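Side-chain contacts in acyl-coa oxidase (PDB 1W07), which oxidises long- and medium-chain acyl-CoAs to 2-trans-enoyl-CoAs with FAD, passing the electrons to oxygen to give hydrogen peroxide in peroxisomal beta-oxidation: residues T151-D156 and D160-H165; A171-P176 and A186-R191; V206-L211 and G240-D245; S259-T262 and E266-P269. The protein carries 1 engineered substitution. One frame throughout, in Å; residues are numbered along the deposited sequence.

Contact 1 (T151-D156 and D160-H165). Engineered in segment 151-156: Leu155 (natural residue Phe).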
# COMPACT_ATOMS: atom_id res chain seq x y z
N THR B 151 26.92 -3.52 -19.28
CA THR B 151 27.13 -4.58 -20.26
C THR B 151 27.76 -3.97 -21.52
O THR B 151 27.37 -2.89 -21.97
CB THR B 151 25.81 -5.29 -20.61
OG1 THR B 151 25.27 -5.87 -19.41
CG2 THR B 151 26.04 -6.42 -21.64
N THR B 152 28.75 -4.64 -22.08
CA THR B 152 29.41 -4.13 -23.27
C THR B 152 29.22 -5.00 -24.50
O THR B 152 29.00 -6.20 -24.39
CB THR B 152 30.93 -3.96 -23.03
OG1 THR B 152 31.49 -5.21 -22.65
CG2 THR B 152 31.18 -2.97 -21.93
N ALA B 153 29.29 -4.36 -25.66
CA ALA B 153 29.18 -5.03 -26.95
C ALA B 153 30.33 -4.50 -27.81
O ALA B 153 30.22 -3.42 -28.42
CB ALA B 153 27.82 -4.74 -27.59
N THR B 154 31.44 -5.23 -27.85
CA THR B 154 32.61 -4.81 -28.61
C THR B 154 32.75 -5.58 -29.92
O THR B 154 32.76 -6.81 -29.93
CB THR B 154 33.90 -4.99 -27.79
OG1 THR B 154 33.67 -4.55 -26.44
CG2 THR B 154 35.06 -4.17 -28.39
N LEU B 155 32.86 -4.85 -31.03
CA LEU B 155 32.99 -5.49 -32.33
C LEU B 155 34.34 -6.15 -32.53
O LEU B 155 35.36 -5.65 -32.06
CB LEU B 155 32.76 -4.47 -33.45
CG LEU B 155 32.90 -5.03 -34.88
CD1 LEU B 155 31.82 -6.09 -35.12
CD2 LEU B 155 32.78 -3.90 -35.89
N ASP B 156 34.34 -7.28 -33.24
CA ASP B 156 35.55 -8.03 -33.55
C ASP B 156 35.64 -8.12 -35.08
O ASP B 156 35.10 -9.06 -35.68
CB ASP B 156 35.48 -9.45 -32.97
CG ASP B 156 36.77 -10.22 -33.15
OD1 ASP B 156 37.45 -9.99 -34.17
OD2 ASP B 156 37.10 -11.06 -32.28
N ASP B 160 34.01 -10.52 -37.58
CA ASP B 160 32.74 -9.89 -37.93
C ASP B 160 31.66 -10.27 -36.91
O ASP B 160 30.53 -10.61 -37.27
CB ASP B 160 32.32 -10.30 -39.34
CG ASP B 160 31.22 -9.42 -39.89
OD1 ASP B 160 31.29 -8.19 -39.70
OD2 ASP B 160 30.28 -9.96 -40.52
N GLU B 161 32.02 -10.20 -35.63
CA GLU B 161 31.09 -10.53 -34.55
C GLU B 161 31.13 -9.49 -33.43
O GLU B 161 32.10 -8.75 -33.28
CB GLU B 161 31.44 -11.89 -33.95
CG GLU B 161 31.40 -13.06 -34.92
CD GLU B 161 31.66 -14.39 -34.22
OE1 GLU B 161 32.77 -14.57 -33.68
OE2 GLU B 161 30.75 -15.25 -34.21
N PHE B 162 30.07 -9.44 -32.65
CA PHE B 162 30.02 -8.52 -31.51
C PHE B 162 30.24 -9.36 -30.26
O PHE B 162 29.58 -10.37 -30.05
CB PHE B 162 28.66 -7.83 -31.42
CG PHE B 162 28.61 -6.51 -32.14
CD1 PHE B 162 27.83 -6.35 -33.28
CD2 PHE B 162 29.34 -5.43 -31.67
CE1 PHE B 162 27.78 -5.12 -33.94
CE2 PHE B 162 29.30 -4.21 -32.31
CZ PHE B 162 28.53 -4.05 -33.45
N VAL B 163 31.20 -8.94 -29.44
CA VAL B 163 31.48 -9.66 -28.20
C VAL B 163 30.70 -9.03 -27.06
O VAL B 163 31.06 -7.94 -26.58
CB VAL B 163 32.99 -9.62 -27.87
CG1 VAL B 163 33.25 -10.33 -26.55
CG2 VAL B 163 33.80 -10.24 -29.00
N ILE B 164 29.63 -9.69 -26.62
CA ILE B 164 28.80 -9.20 -25.51
C ILE B 164 29.41 -9.71 -24.21
O ILE B 164 29.66 -10.92 -24.09
CB ILE B 164 27.36 -9.73 -25.61
CG1 ILE B 164 26.84 -9.56 -27.05
CG2 ILE B 164 26.46 -9.01 -24.60
CD1 ILE B 164 26.78 -8.10 -27.54
N HIS B 165 29.65 -8.82 -23.25
CA HIS B 165 30.25 -9.25 -21.99
C HIS B 165 29.70 -8.53 -20.76
O HIS B 165 29.29 -7.37 -20.82
CB HIS B 165 31.77 -9.05 -22.04
CG HIS B 165 32.51 -9.69 -20.91
ND1 HIS B 165 32.48 -11.05 -20.66
CD2 HIS B 165 33.31 -9.16 -19.95
CE1 HIS B 165 33.22 -11.33 -19.61
NE2 HIS B 165 33.74 -10.20 -19.15
O HOH W 1 32.24 -6.49 -24.88

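Contact 2 (A171-P176 and A186-R191). With FAD (flavin-adenine dinucleotide), chain I.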
# COMPACT_ATOMS: atom_id res chain seq x y z
N ALA B 171 26.71 -5.73 -13.44
CA ALA B 171 26.41 -5.52 -14.85
C ALA B 171 25.41 -6.58 -15.32
O ALA B 171 24.86 -6.48 -16.41
CB ALA B 171 27.70 -5.61 -15.68
N SER B 172 25.18 -7.58 -14.48
CA SER B 172 24.25 -8.66 -14.81
C SER B 172 22.84 -8.12 -15.09
O SER B 172 22.34 -7.26 -14.36
CB SER B 172 24.18 -9.66 -13.65
OG SER B 172 25.46 -10.13 -13.30
N LYS B 173 22.20 -8.63 -16.13
CA LYS B 173 20.83 -8.21 -16.47
C LYS B 173 19.99 -8.71 -15.30
O LYS B 173 20.25 -9.79 -14.77
CB LYS B 173 20.36 -8.83 -17.78
CG LYS B 173 21.13 -8.34 -18.99
CD LYS B 173 21.05 -6.82 -19.06
CE LYS B 173 21.90 -6.27 -20.20
NZ LYS B 173 21.84 -4.77 -20.30
N TRP B 174 18.99 -7.94 -14.91
CA TRP B 174 18.17 -8.30 -13.76
C TRP B 174 16.80 -7.64 -13.88
O TRP B 174 16.70 -6.42 -14.04
CB TRP B 174 18.91 -7.80 -12.50
CG TRP B 174 18.39 -8.31 -11.19
CD1 TRP B 174 17.33 -7.83 -10.47
CD2 TRP B 174 18.89 -9.44 -10.46
NE1 TRP B 174 17.14 -8.60 -9.36
CE2 TRP B 174 18.08 -9.59 -9.32
CE3 TRP B 174 19.94 -10.35 -10.68
CZ2 TRP B 174 18.28 -10.62 -8.38
CZ3 TRP B 174 20.14 -11.37 -9.75
CH2 TRP B 174 19.31 -11.49 -8.61
N TRP B 175 15.76 -8.48 -13.82
CA TRP B 175 14.33 -8.13 -13.92
C TRP B 175 13.58 -8.51 -15.20
O TRP B 175 12.36 -8.68 -15.17
CB TRP B 175 14.08 -6.63 -13.64
CG TRP B 175 13.97 -6.33 -12.18
CD1 TRP B 175 14.84 -5.61 -11.41
CD2 TRP B 175 13.00 -6.88 -11.27
NE1 TRP B 175 14.48 -5.69 -10.08
CE2 TRP B 175 13.36 -6.46 -9.97
CE3 TRP B 175 11.87 -7.69 -11.43
CZ2 TRP B 175 12.63 -6.83 -8.83
CZ3 TRP B 175 11.14 -8.06 -10.31
CH2 TRP B 175 11.53 -7.63 -9.02
N PRO B 176 14.28 -8.63 -16.35
CA PRO B 176 13.58 -8.97 -17.59
C PRO B 176 12.53 -10.08 -17.51
O PRO B 176 12.84 -11.23 -17.20
CB PRO B 176 14.72 -9.28 -18.55
CG PRO B 176 15.74 -8.23 -18.14
CD PRO B 176 15.71 -8.39 -16.62
N ALA B 186 16.75 -12.71 -27.08
CA ALA B 186 16.48 -11.47 -26.39
C ALA B 186 17.15 -10.27 -27.02
O ALA B 186 18.20 -10.39 -27.66
CB ALA B 186 16.91 -11.57 -24.94
N VAL B 187 16.53 -9.12 -26.86
CA VAL B 187 17.15 -7.90 -27.35
C VAL B 187 17.96 -7.39 -26.15
O VAL B 187 17.38 -6.97 -25.14
CB VAL B 187 16.11 -6.85 -27.76
CG1 VAL B 187 16.81 -5.52 -28.04
CG2 VAL B 187 15.38 -7.31 -29.01
N VAL B 188 19.28 -7.47 -26.26
CA VAL B 188 20.15 -7.02 -25.17
C VAL B 188 20.70 -5.61 -25.42
O VAL B 188 21.14 -5.29 -26.53
CB VAL B 188 21.35 -7.98 -24.97
CG1 VAL B 188 22.26 -7.48 -23.82
CG2 VAL B 188 20.83 -9.41 -24.71
N TYR B 189 20.67 -4.77 -24.38
CA TYR B 189 21.18 -3.41 -24.50
C TYR B 189 22.52 -3.30 -23.78
O TYR B 189 22.67 -3.69 -22.62
CB TYR B 189 20.16 -2.40 -23.95
CG TYR B 189 18.94 -2.28 -24.85
CD1 TYR B 189 17.88 -3.18 -24.74
CD2 TYR B 189 18.89 -1.32 -25.87
CE1 TYR B 189 16.81 -3.14 -25.63
CE2 TYR B 189 17.82 -1.28 -26.77
CZ TYR B 189 16.79 -2.19 -26.65
OH TYR B 189 15.76 -2.20 -27.57
N ALA B 190 23.51 -2.77 -24.50
CA ALA B 190 24.86 -2.63 -23.96
C ALA B 190 25.56 -1.46 -24.63
O ALA B 190 25.09 -0.94 -25.65
CB ALA B 190 25.66 -3.91 -24.20
N ARG B 191 26.68 -1.07 -24.06
CA ARG B 191 27.48 0.02 -24.60
C ARG B 191 28.13 -0.45 -25.89
O ARG B 191 28.86 -1.45 -25.90
CB ARG B 191 28.56 0.42 -23.59
CG ARG B 191 28.04 0.54 -22.15
CD ARG B 191 29.00 1.34 -21.28
NE ARG B 191 28.94 2.76 -21.62
CZ ARG B 191 28.04 3.60 -21.14
NH1 ARG B 191 27.11 3.19 -20.28
NH2 ARG B 191 28.04 4.87 -21.55
PA FAD I . 16.09 3.74 -9.10
O1A FAD I . 15.94 4.52 -10.35
O2A FAD I . 17.45 3.31 -8.71
O5B FAD I . 15.43 4.58 -7.91
C5B FAD I . 15.51 4.13 -6.55
C4B FAD I . 15.14 5.28 -5.60
O4B FAD I . 16.03 6.37 -5.87
C3B FAD I . 13.72 5.79 -5.88
O3B FAD I . 13.19 6.39 -4.69
C2B FAD I . 13.97 6.85 -6.95
O2B FAD I . 12.97 7.86 -6.88
C1B FAD I . 15.28 7.45 -6.44
N9A FAD I . 16.03 8.10 -7.54
C8A FAD I . 16.74 7.48 -8.49
N7A FAD I . 17.27 8.38 -9.31
C5A FAD I . 16.90 9.59 -8.90
C6A FAD I . 17.15 10.88 -9.34
N6A FAD I . 17.84 11.10 -10.46
N1A FAD I . 16.62 11.95 -8.62
C2A FAD I . 15.84 11.70 -7.48
N3A FAD I . 15.61 10.46 -7.09
C4A FAD I . 16.12 9.41 -7.76
N1 FAD I . 13.59 -4.08 -17.06
C2 FAD I . 13.87 -4.58 -18.34
O2 FAD I . 14.86 -4.19 -18.95
N3 FAD I . 13.01 -5.53 -18.90
C4 FAD I . 11.89 -5.99 -18.19
O4 FAD I . 11.13 -6.80 -18.71
C4X FAD I . 11.64 -5.50 -16.91
N5 FAD I . 10.57 -6.00 -16.15
C5X FAD I . 10.32 -5.54 -14.85
C6 FAD I . 9.33 -6.13 -14.08
C7 FAD I . 9.16 -5.75 -12.75
C7M FAD I . 8.06 -6.43 -11.93
C8 FAD I . 9.98 -4.76 -12.20
C8M FAD I . 9.81 -4.32 -10.74
C9 FAD I . 10.96 -4.17 -12.98
C9A FAD I . 11.14 -4.55 -14.31
N10 FAD I . 12.18 -4.01 -15.09
C10 FAD I . 12.48 -4.55 -16.35
C1' FAD I . 13.05 -2.93 -14.56
C2' FAD I . 12.31 -1.58 -14.61
O2' FAD I . 11.84 -1.34 -15.94
C3' FAD I . 13.14 -0.39 -14.14
O3' FAD I . 14.33 -0.29 -14.93
C4' FAD I . 13.54 -0.49 -12.66
O4' FAD I . 12.52 -1.12 -11.89
C5' FAD I . 13.81 0.91 -12.12
O5' FAD I . 14.01 0.87 -10.71
P FAD I . 15.45 1.17 -10.07
O1P FAD I . 15.79 0.01 -9.21
O2P FAD I . 16.38 1.54 -11.15
O3P FAD I . 15.14 2.45 -9.15

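Contact 3 (V206-L211 and G240-D245)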
# COMPACT_ATOMS: atom_id res chain seq x y z
N VAL B 206 20.38 -11.43 -29.17
CA VAL B 206 21.24 -12.51 -28.69
C VAL B 206 20.43 -13.77 -28.38
O VAL B 206 19.38 -13.69 -27.73
CB VAL B 206 21.96 -12.10 -27.40
CG1 VAL B 206 23.01 -13.13 -27.05
CG2 VAL B 206 22.58 -10.71 -27.58
N GLN B 207 20.91 -14.92 -28.84
CA GLN B 207 20.22 -16.18 -28.57
C GLN B 207 20.71 -16.65 -27.22
O GLN B 207 21.91 -16.72 -26.97
CB GLN B 207 20.53 -17.22 -29.65
CG GLN B 207 19.98 -18.60 -29.32
CD GLN B 207 20.00 -19.56 -30.51
OE1 GLN B 207 20.68 -19.32 -31.51
NE2 GLN B 207 19.26 -20.65 -30.39
N LEU B 208 19.76 -16.99 -26.35
CA LEU B 208 20.04 -17.43 -25.00
C LEU B 208 20.00 -18.94 -24.82
O LEU B 208 20.83 -19.52 -24.12
CB LEU B 208 19.03 -16.77 -24.04
CG LEU B 208 18.88 -15.25 -24.17
CD1 LEU B 208 17.76 -14.75 -23.25
CD2 LEU B 208 20.22 -14.57 -23.83
N ARG B 209 19.01 -19.57 -25.46
CA ARG B 209 18.83 -21.00 -25.34
C ARG B 209 18.68 -21.70 -26.68
O ARG B 209 18.17 -21.13 -27.65
CB ARG B 209 17.60 -21.32 -24.49
CG ARG B 209 17.64 -20.81 -23.06
CD ARG B 209 16.29 -21.06 -22.37
NE ARG B 209 16.22 -20.45 -21.05
CZ ARG B 209 16.71 -20.98 -19.94
NH1 ARG B 209 17.31 -22.16 -19.97
NH2 ARG B 209 16.59 -20.32 -18.79
N SER B 210 19.09 -22.96 -26.71
CA SER B 210 18.99 -23.77 -27.91
C SER B 210 17.53 -24.02 -28.25
O SER B 210 16.71 -24.20 -27.36
CB SER B 210 19.70 -25.10 -27.68
OG SER B 210 19.12 -26.11 -28.48
N LEU B 211 17.22 -24.02 -29.54
CA LEU B 211 15.86 -24.27 -29.99
C LEU B 211 15.57 -25.77 -30.10
O LEU B 211 14.51 -26.16 -30.58
CB LEU B 211 15.61 -23.60 -31.35
CG LEU B 211 15.72 -22.07 -31.38
CD1 LEU B 211 15.61 -21.58 -32.81
CD2 LEU B 211 14.62 -21.45 -30.51
N GLY B 240 14.15 -12.61 -14.81
CA GLY B 240 15.43 -13.23 -14.58
C GLY B 240 16.67 -12.39 -14.61
O GLY B 240 16.64 -11.16 -14.68
N PHE B 241 17.79 -13.08 -14.50
CA PHE B 241 19.07 -12.42 -14.55
C PHE B 241 19.79 -13.03 -15.74
O PHE B 241 19.39 -14.08 -16.24
CB PHE B 241 19.84 -12.61 -13.24
CG PHE B 241 20.07 -14.05 -12.88
CD1 PHE B 241 21.10 -14.77 -13.48
CD2 PHE B 241 19.28 -14.67 -11.92
CE1 PHE B 241 21.33 -16.11 -13.11
CE2 PHE B 241 19.50 -15.99 -11.55
CZ PHE B 241 20.54 -16.71 -12.16
N LEU B 242 20.84 -12.37 -16.21
CA LEU B 242 21.57 -12.86 -17.37
C LEU B 242 22.96 -12.27 -17.40
O LEU B 242 23.13 -11.06 -17.30
CB LEU B 242 20.83 -12.48 -18.66
CG LEU B 242 21.51 -12.74 -20.02
CD1 LEU B 242 21.80 -14.22 -20.18
CD2 LEU B 242 20.60 -12.26 -21.13
N MET B 243 23.96 -13.14 -17.55
CA MET B 243 25.35 -12.70 -17.60
C MET B 243 25.97 -13.31 -18.86
O MET B 243 25.65 -14.43 -19.25
CB MET B 243 26.13 -13.18 -16.36
CG MET B 243 25.62 -12.67 -14.99
SD MET B 243 26.81 -12.87 -13.61
CE MET B 243 26.95 -14.63 -13.51
N PHE B 244 26.85 -12.56 -19.52
CA PHE B 244 27.52 -13.05 -20.71
C PHE B 244 29.02 -13.14 -20.45
O PHE B 244 29.62 -12.18 -19.96
CB PHE B 244 27.29 -12.11 -21.90
CG PHE B 244 25.87 -11.69 -22.07
CD1 PHE B 244 25.35 -10.62 -21.35
CD2 PHE B 244 25.04 -12.34 -22.98
CE1 PHE B 244 24.04 -10.20 -21.52
CE2 PHE B 244 23.73 -11.93 -23.16
CZ PHE B 244 23.23 -10.86 -22.43
N ASP B 245 29.63 -14.28 -20.76
CA ASP B 245 31.07 -14.44 -20.59
C ASP B 245 31.66 -14.36 -22.00
O ASP B 245 31.92 -15.38 -22.63
CB ASP B 245 31.42 -15.80 -19.96
CG ASP B 245 32.90 -15.91 -19.61
OD1 ASP B 245 33.67 -15.05 -20.07
OD2 ASP B 245 33.29 -16.85 -18.88

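Contact 4 (S259-T262 and E266-P269)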
# COMPACT_ATOMS: atom_id res chain seq x y z
N SER B 259 21.49 3.37 -36.48
CA SER B 259 22.94 3.34 -36.31
C SER B 259 23.52 2.08 -36.95
O SER B 259 23.08 0.97 -36.65
CB SER B 259 23.31 3.36 -34.83
OG SER B 259 22.75 4.48 -34.15
N LYS B 260 24.51 2.26 -37.81
CA LYS B 260 25.15 1.14 -38.48
C LYS B 260 26.61 0.98 -38.04
O LYS B 260 27.21 1.90 -37.50
CB LYS B 260 25.12 1.32 -40.00
CG LYS B 260 23.77 1.08 -40.68
CD LYS B 260 22.82 2.25 -40.50
CE LYS B 260 21.75 2.27 -41.60
NZ LYS B 260 20.98 1.00 -41.71
N VAL B 261 27.15 -0.21 -38.28
CA VAL B 261 28.53 -0.53 -37.96
C VAL B 261 29.05 -1.37 -39.12
O VAL B 261 28.82 -2.58 -39.18
CB VAL B 261 28.64 -1.35 -36.66
CG1 VAL B 261 30.08 -1.80 -36.46
CG2 VAL B 261 28.16 -0.52 -35.48
N THR B 262 29.75 -0.71 -40.04
CA THR B 262 30.31 -1.36 -41.23
C THR B 262 31.19 -2.56 -40.88
O THR B 262 31.54 -2.78 -39.72
CB THR B 262 31.18 -0.39 -42.03
OG1 THR B 262 32.42 -0.19 -41.35
CG2 THR B 262 30.47 0.95 -42.19
N GLU B 266 33.29 0.73 -38.57
CA GLU B 266 33.00 2.15 -38.60
C GLU B 266 31.58 2.42 -38.12
O GLU B 266 30.63 1.80 -38.60
CB GLU B 266 33.16 2.70 -40.02
CG GLU B 266 34.60 2.73 -40.52
CD GLU B 266 35.48 3.64 -39.68
OE1 GLU B 266 35.06 4.79 -39.41
OE2 GLU B 266 36.58 3.20 -39.29
N TYR B 267 31.44 3.33 -37.16
CA TYR B 267 30.13 3.68 -36.64
C TYR B 267 29.57 4.76 -37.54
O TYR B 267 30.10 5.87 -37.60
CB TYR B 267 30.25 4.23 -35.21
CG TYR B 267 28.90 4.55 -34.58
CD1 TYR B 267 28.11 3.54 -34.04
CD2 TYR B 267 28.41 5.85 -34.55
CE1 TYR B 267 26.86 3.81 -33.49
CE2 TYR B 267 27.16 6.14 -34.00
CZ TYR B 267 26.39 5.11 -33.47
OH TYR B 267 25.16 5.37 -32.91
N VAL B 268 28.48 4.44 -38.24
CA VAL B 268 27.87 5.41 -39.15
C VAL B 268 26.37 5.57 -38.94
O VAL B 268 25.59 4.64 -39.17
CB VAL B 268 28.11 5.00 -40.63
CG1 VAL B 268 27.73 6.15 -41.54
CG2 VAL B 268 29.57 4.58 -40.83
N PRO B 269 25.93 6.76 -38.48
CA PRO B 269 24.51 7.03 -38.24
C PRO B 269 23.73 6.91 -39.55
O PRO B 269 24.22 7.30 -40.61
CB PRO B 269 24.51 8.46 -37.71
CG PRO B 269 25.82 8.54 -36.99
CD PRO B 269 26.76 7.87 -37.97

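Contact 1 (T151-D156 and D160-H165)
A beta hairpin of the acyl-CoA dehydrogenase middle domain pairs Leu155 with Phe162, a non-hydrogen-bonded pair of the antiparallel strands 152-156 and 161-165. The engineered Leu155, a phenylalanine in the natural sequence, sets CD1 over the centre of one face of the Phe162 ring, 4.1 Å from its centroid and 5° off the normal: a CH-pi contact. CG of Leu155 lies anti to the backbone N (chi1 179°), which carries the branch across to the partner strand. On the same side of the sheet as Leu155 and Phe162, Ile164 CD1 reaches Ala153 CB at 3.5 Å. With an alanine in place of Phe162, Leu155 CD1 would probably lose the ring beneath it, and a gap is likely to open beside Phe204, which meets that ring edge-to-face.

The opposite face of the sheet, with Thr152, Thr154 and Val163, is more polar. One water donates a hydrogen bond to Val163 O at 2.5 Å and also hydrogen-bonds Thr152 OG1 (2.7 Å) and Thr154 OG1 (2.9 Å). At the turn, Asp156 is opposed by two residues, Asp160 and Glu161, in a G1 beta bulge; Asp156 N donates to Glu161 O at 2.7 Å. Salt bridges carry Asp156 to Arg248 and Asp160 to Arg251.

In the sheet, strand 185-194 runs beside 152-156 and strand 247-250 beside 161-165, while Val261 of strand 259-261 packs on Leu155 and Phe162.

Contact 2 (A171-P176 and A186-R191)
Lys173 crosses Val188 at an oblique angle, its CE resting 3.8 Å from Val188 CG1, and then passes on to the backbone of the next residue. There NZ donates to Tyr189 O at 2.7 Å, in the carbonyl plane and with a C=O...N angle of 154°. The bend at chi2 (-56°) and the extended end beyond it bring CE against the valine and NZ to the carbonyl. That ammonium has further partners: it also hydrogen-bonds Gln137 O and forms a salt bridge with Glu139. A buried positive charge is thus met by two carbonyl oxygens and a carboxylate, which would be expected to favour its protonated form. Tyr189 sends its own hydroxyl to Gln113, and its ring meets that of Tyr135, a residue that binds FAD.

Two residues further along the chain from Lys173, Trp175 lies between aromatic neighbours. One face of its indole is covered by FAD C8, 3.5 Å above the plane toward the rim, and the opposite face by Trp174 NE1, 4.0 Å above it; Trp174 turns its edge to this neighbour. Trp175 CE3 comes within 3.6 Å of FAD C7, and Pro176 CG lies 3.9 Å from FAD N3. His402 of the second subunit meets the rings of both tryptophans. Segment 171-176 therefore forms part of a wall of the flavin pocket, consistent with the acyl-CoA dehydrogenase fold, in which the beta domain packs against the isoalloxazine.

Contact 3 (V206-L211 and G240-D245)
Next to the apolar meeting of Leu208 with Leu242, the shortest polar bond lies wholly within segment 206-211: Gln207 NE2 donates to Arg209 O at 3.0 Å, with an angle of 163° at the hydrogen. The oxygen sits close to the amide plane of Gln207, whereas the nitrogen stands 39° out of the carbonyl plane. This bond ties the side chain of Gln207 to the backbone just past the end of strand 197-207, bracketing Leu208.

Across the contact the side chains meet through carbon alone. Leu208 and Leu242 approach with their branch methyls, CD2 to CD2 at 3.6 Å, and Leu242 CD1 is not much further from the same Leu208 CD2, at 4.0 Å. With chi1 at 172°, Leu242 turns CG away from its backbone N and presents both methyls to Leu208. Beside it Phe244 offers the CE2 corner of its ring to Val206 CG1 at 4.1 Å, and Leu208 CD2 comes to 4.4 Å from the same CE2; both methyls approach the ring obliquely.

Ile220 of strand 220-224 packs on Leu242 and Phe244, and Val188 of strand 185-194 on Val206 and Phe244. On the other side of strand 240-244, Phe241 meets Phe630 of the second subunit edge-to-face.

With no hydrogen bond between the segments, the two sheets they belong to are held here by buried methyl and aromatic packing, an adhesion that depends on shape rather than on direction.

Contact 4 (S259-T262 and E266-P269)
Thr262 and Glu266 close the turn end of a short antiparallel hairpin, lying side by side and exchanging two hydrogen bonds. Thr262 N donates to Glu266 O at 3.0 Å, in the carbonyl plane, while Glu266 N returns to the Thr262 hydroxyl, OG1, at 3.1 Å with an angle of 155° at the hydrogen. OG1 occupies the position between the backbone N and the carbonyl carbon (chi1 74°), where it also meets Glu264 N in the turn. A valine in place of Thr262 would probably leave the amides of Glu266 and Glu264 without this shared acceptor and let the turn move.

Further along, Lys260 and Val268 form a hydrogen-bonded pair: Lys260 N to Val268 O and Val268 N to Lys260 O each measure 2.9 Å. At the far end Ser259 OG and Tyr267 OH share a hydrogen bond of 2.9 Å, in which either could be the donor. Tyr267 OH is also bonded to His202 NE2, a weak hydrogen bond joins His202 NE2 and Ser259 OG, and the Tyr267 ring stacks on Tyr199. Val261 CG2 adds an apolar touch to Tyr267 CD1 at 4.3 Å.

The charged ends look elsewhere: Lys260 NZ to Met256 O and Glu266 OE2 to Asn195 ND2. Backbone N-H and C=O groups and three hydroxyls thus satisfy one another across this surface hairpin, while its charged ends are hydrogen-bonded to residues outside it.

The four contacts follow one another along the chain without overlap. Contacts 1, 2 and 3 belong to the acyl-CoA dehydrogenase middle domain, with centres 10 to 14 Å apart, and all three reach the six-stranded mixed sheet, where strands 152-156, 185-194 and 197-207 are successive neighbours. Contacts 2 and 3 share a second, three-stranded sheet through strands 173-174 and 240-244, and both touch the other subunit. Contact 4 is a separate two-stranded hairpin, about 22 Å between centres from contact 2, but it packs on contact 1 through Val261. In space, though not in chain order, they lead from the flavin and dimer interface (contacts 2 and 3) through contact 1 to the surface hairpin.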